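Local coordinates for protein kinase domain-containing protein (Chaetomium thermophilum, PDB 6Z3U) that is the cyclin-dependent kinase of the CAK complex, probably phosphorylating serine and threonine residues of proteins, among them the RNA polymerase II C-terminal repeats, at residues R262-L267 and E318-V323. Numbering follows the deposited sequence.
Sequences RPPELL and ENWPGV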
loop_
_atom_site.group_PDB
_atom_site.type_symbol
_atom_site.label_atom_id
_atom_site.label_comp_id
_atom_site.label_asym_id
_atom_site.label_seq_id
_atom_site.Cartn_x
_atom_site.Cartn_y
_atom_site.Cartn_z
ATOM N N ARG B 262 -6.565 -11.199 -18.761
ATOM C CA ARG B 262 -7.192 -11.669 -17.528
ATOM C C ARG B 262 -7.048 -13.183 -17.420
ATOM O O ARG B 262 -7.337 -13.895 -18.387
ATOM C CB ARG B 262 -8.675 -11.309 -17.507
ATOM C CG ARG B 262 -9.290 -11.265 -16.116
ATOM C CD ARG B 262 -10.811 -11.167 -16.174
ATOM N NE ARG B 262 -11.301 -10.139 -17.089
ATOM C CZ ARG B 262 -11.340 -8.838 -16.825
ATOM N NH1 ARG B 262 -10.912 -8.376 -15.660
ATOM N NH2 ARG B 262 -11.813 -7.998 -17.735
ATOM N N PRO B 263 -6.619 -13.713 -16.277
ATOM C CA PRO B 263 -6.483 -15.168 -16.149
ATOM C C PRO B 263 -7.844 -15.831 -16.051
ATOM O O PRO B 263 -8.850 -15.166 -15.762
ATOM C CB PRO B 263 -5.682 -15.336 -14.850
ATOM C CG PRO B 263 -6.011 -14.127 -14.056
ATOM C CD PRO B 263 -6.207 -13.012 -15.048
ATOM N N PRO B 264 -7.916 -17.147 -16.272
ATOM C CA PRO B 264 -9.230 -17.813 -16.227
ATOM C C PRO B 264 -9.893 -17.757 -14.862
ATOM O O PRO B 264 -11.122 -17.631 -14.783
ATOM C CB PRO B 264 -8.907 -19.253 -16.656
ATOM C CG PRO B 264 -7.437 -19.414 -16.427
ATOM C CD PRO B 264 -6.837 -18.067 -16.669
ATOM N N GLU B 265 -9.121 -17.860 -13.777
ATOM C CA GLU B 265 -9.734 -17.851 -12.453
ATOM C C GLU B 265 -10.447 -16.531 -12.182
ATOM O O GLU B 265 -11.471 -16.512 -11.491
ATOM C CB GLU B 265 -8.679 -18.137 -11.378
ATOM C CG GLU B 265 -7.573 -17.096 -11.232
ATOM C CD GLU B 265 -6.301 -17.468 -11.975
ATOM O OE1 GLU B 265 -6.387 -18.161 -13.011
ATOM O OE2 GLU B 265 -5.208 -17.070 -11.514
ATOM N N LEU B 266 -9.938 -15.425 -12.729
ATOM C CA LEU B 266 -10.621 -14.145 -12.578
ATOM C C LEU B 266 -11.817 -14.048 -13.517
ATOM O O LEU B 266 -12.854 -13.487 -13.149
ATOM C CB LEU B 266 -9.646 -12.993 -12.827
ATOM C CG LEU B 266 -9.064 -12.317 -11.581
ATOM C CD1 LEU B 266 -8.588 -13.337 -10.558
ATOM C CD2 LEU B 266 -7.925 -11.383 -11.963
ATOM N N LEU B 267 -11.694 -14.600 -14.728
ATOM C CA LEU B 267 -12.845 -14.672 -15.620
ATOM C C LEU B 267 -13.986 -15.445 -14.977
ATOM O O LEU B 267 -15.160 -15.157 -15.238
ATOM C CB LEU B 267 -12.445 -15.330 -16.944
ATOM C CG LEU B 267 -11.584 -14.501 -17.904
ATOM C CD1 LEU B 267 -10.878 -15.397 -18.898
ATOM C CD2 LEU B 267 -12.429 -13.472 -18.637
ATOM N N GLU B 318 -10.917 -32.224 -13.982
ATOM C CA GLU B 318 -9.777 -33.134 -14.006
ATOM C C GLU B 318 -8.461 -32.377 -13.869
ATOM O O GLU B 318 -7.607 -32.741 -13.052
ATOM C CB GLU B 318 -9.790 -33.952 -15.300
ATOM C CG GLU B 318 -10.844 -35.051 -15.338
ATOM C CD GLU B 318 -12.259 -34.519 -15.186
ATOM O OE1 GLU B 318 -13.015 -35.070 -14.357
ATOM O OE2 GLU B 318 -12.607 -33.541 -15.883
ATOM N N ASN B 319 -8.282 -31.321 -14.660
ATOM C CA ASN B 319 -7.057 -30.536 -14.634
ATOM C C ASN B 319 -7.104 -29.392 -13.633
ATOM O O ASN B 319 -6.069 -28.769 -13.380
ATOM C CB ASN B 319 -6.766 -29.975 -16.031
ATOM C CG ASN B 319 -7.896 -29.106 -16.562
ATOM O OD1 ASN B 319 -8.544 -28.379 -15.812
ATOM N ND2 ASN B 319 -8.134 -29.182 -17.866
ATOM N N TRP B 320 -8.267 -29.113 -13.048
ATOM C CA TRP B 320 -8.447 -27.951 -12.175
ATOM C C TRP B 320 -9.591 -28.242 -11.216
ATOM O O TRP B 320 -10.715 -27.756 -11.390
ATOM C CB TRP B 320 -8.729 -26.695 -12.999
ATOM C CG TRP B 320 -8.709 -25.408 -12.230
ATOM C CD1 TRP B 320 -8.623 -25.251 -10.875
ATOM C CD2 TRP B 320 -8.783 -24.089 -12.782
ATOM N NE1 TRP B 320 -8.638 -23.914 -10.553
ATOM C CE2 TRP B 320 -8.737 -23.181 -11.706
ATOM C CE3 TRP B 320 -8.886 -23.588 -14.084
ATOM C CZ2 TRP B 320 -8.785 -21.802 -11.892
ATOM C CZ3 TRP B 320 -8.933 -22.221 -14.266
ATOM C CH2 TRP B 320 -8.881 -21.343 -13.177
ATOM N N PRO B 321 -9.337 -29.048 -10.185
ATOM C CA PRO B 321 -10.418 -29.427 -9.266
ATOM C C PRO B 321 -11.118 -28.211 -8.681
ATOM O O PRO B 321 -10.481 -27.252 -8.238
ATOM C CB PRO B 321 -9.689 -30.235 -8.185
ATOM C CG PRO B 321 -8.477 -30.766 -8.865
ATOM C CD PRO B 321 -8.063 -29.705 -9.843
ATOM N N GLY B 322 -12.448 -28.260 -8.680
ATOM C CA GLY B 322 -13.263 -27.198 -8.140
ATOM C C GLY B 322 -13.488 -26.030 -9.070
ATOM O O GLY B 322 -14.144 -25.062 -8.667
ATOM N N VAL B 323 -12.967 -26.083 -10.298
ATOM C CA VAL B 323 -13.105 -24.950 -11.210
ATOM C C VAL B 323 -14.577 -24.656 -11.476
ATOM O O VAL B 323 -15.001 -23.494 -11.480
ATOM C CB VAL B 323 -12.329 -25.218 -12.515
ATOM C CG1 VAL B 323 -12.905 -26.419 -13.251
ATOM C CG2 VAL B 323 -12.334 -23.980 -13.405
#
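Trp320 meets Pro264 and Glu265 edge-on, a buried van der Waals contact in the C-terminal lobe that joins the loop between helices 301-311 and 342-349 to the start of the short helix 264-267. The benzene end of the indole leads: CZ3 lies 3.8 Å from Pro264 CB, while CH2 comes 3.5 Å from the backbone N of Glu265 and 3.7 Å from its CB. All of this happens at the rim of the ring, near its plane, and no hydrogen bond links the two segments. With CG anti to the backbone N (chi1 -170°), the benzene end of the indole is carried out to the helix.

Residues 262-267 carry the kinase PPE sequence, the counterpart of the APE motif that closes the activation segment. Its glutamate, Glu265, forms the salt bridge to Arg371 known from other protein kinases, through OE1. The side chain bends at chi2, and its carboxylate stands nearly perpendicular to the indole, the planes 89° apart. Pro263 sits at the N-cap position, and its O accepts the first helical bond, from Leu267 N.

On the other side, a type II turn from Trp320 to Val323 is closed by Val323 N bonding to Trp320 O at 3.0 Å. Gly322 takes the positive phi of this turn, and Val323 CG2 folds back over one face of the indole, 3.5 Å above its plane and offset toward the rim. The pyrrole NE1 of Trp320 reaches across the subunit boundary and donates a hydrogen bond to Thr38 O of the RING-type domain-containing protein, a neighbouring chain whose Gly39 also packs on Glu265.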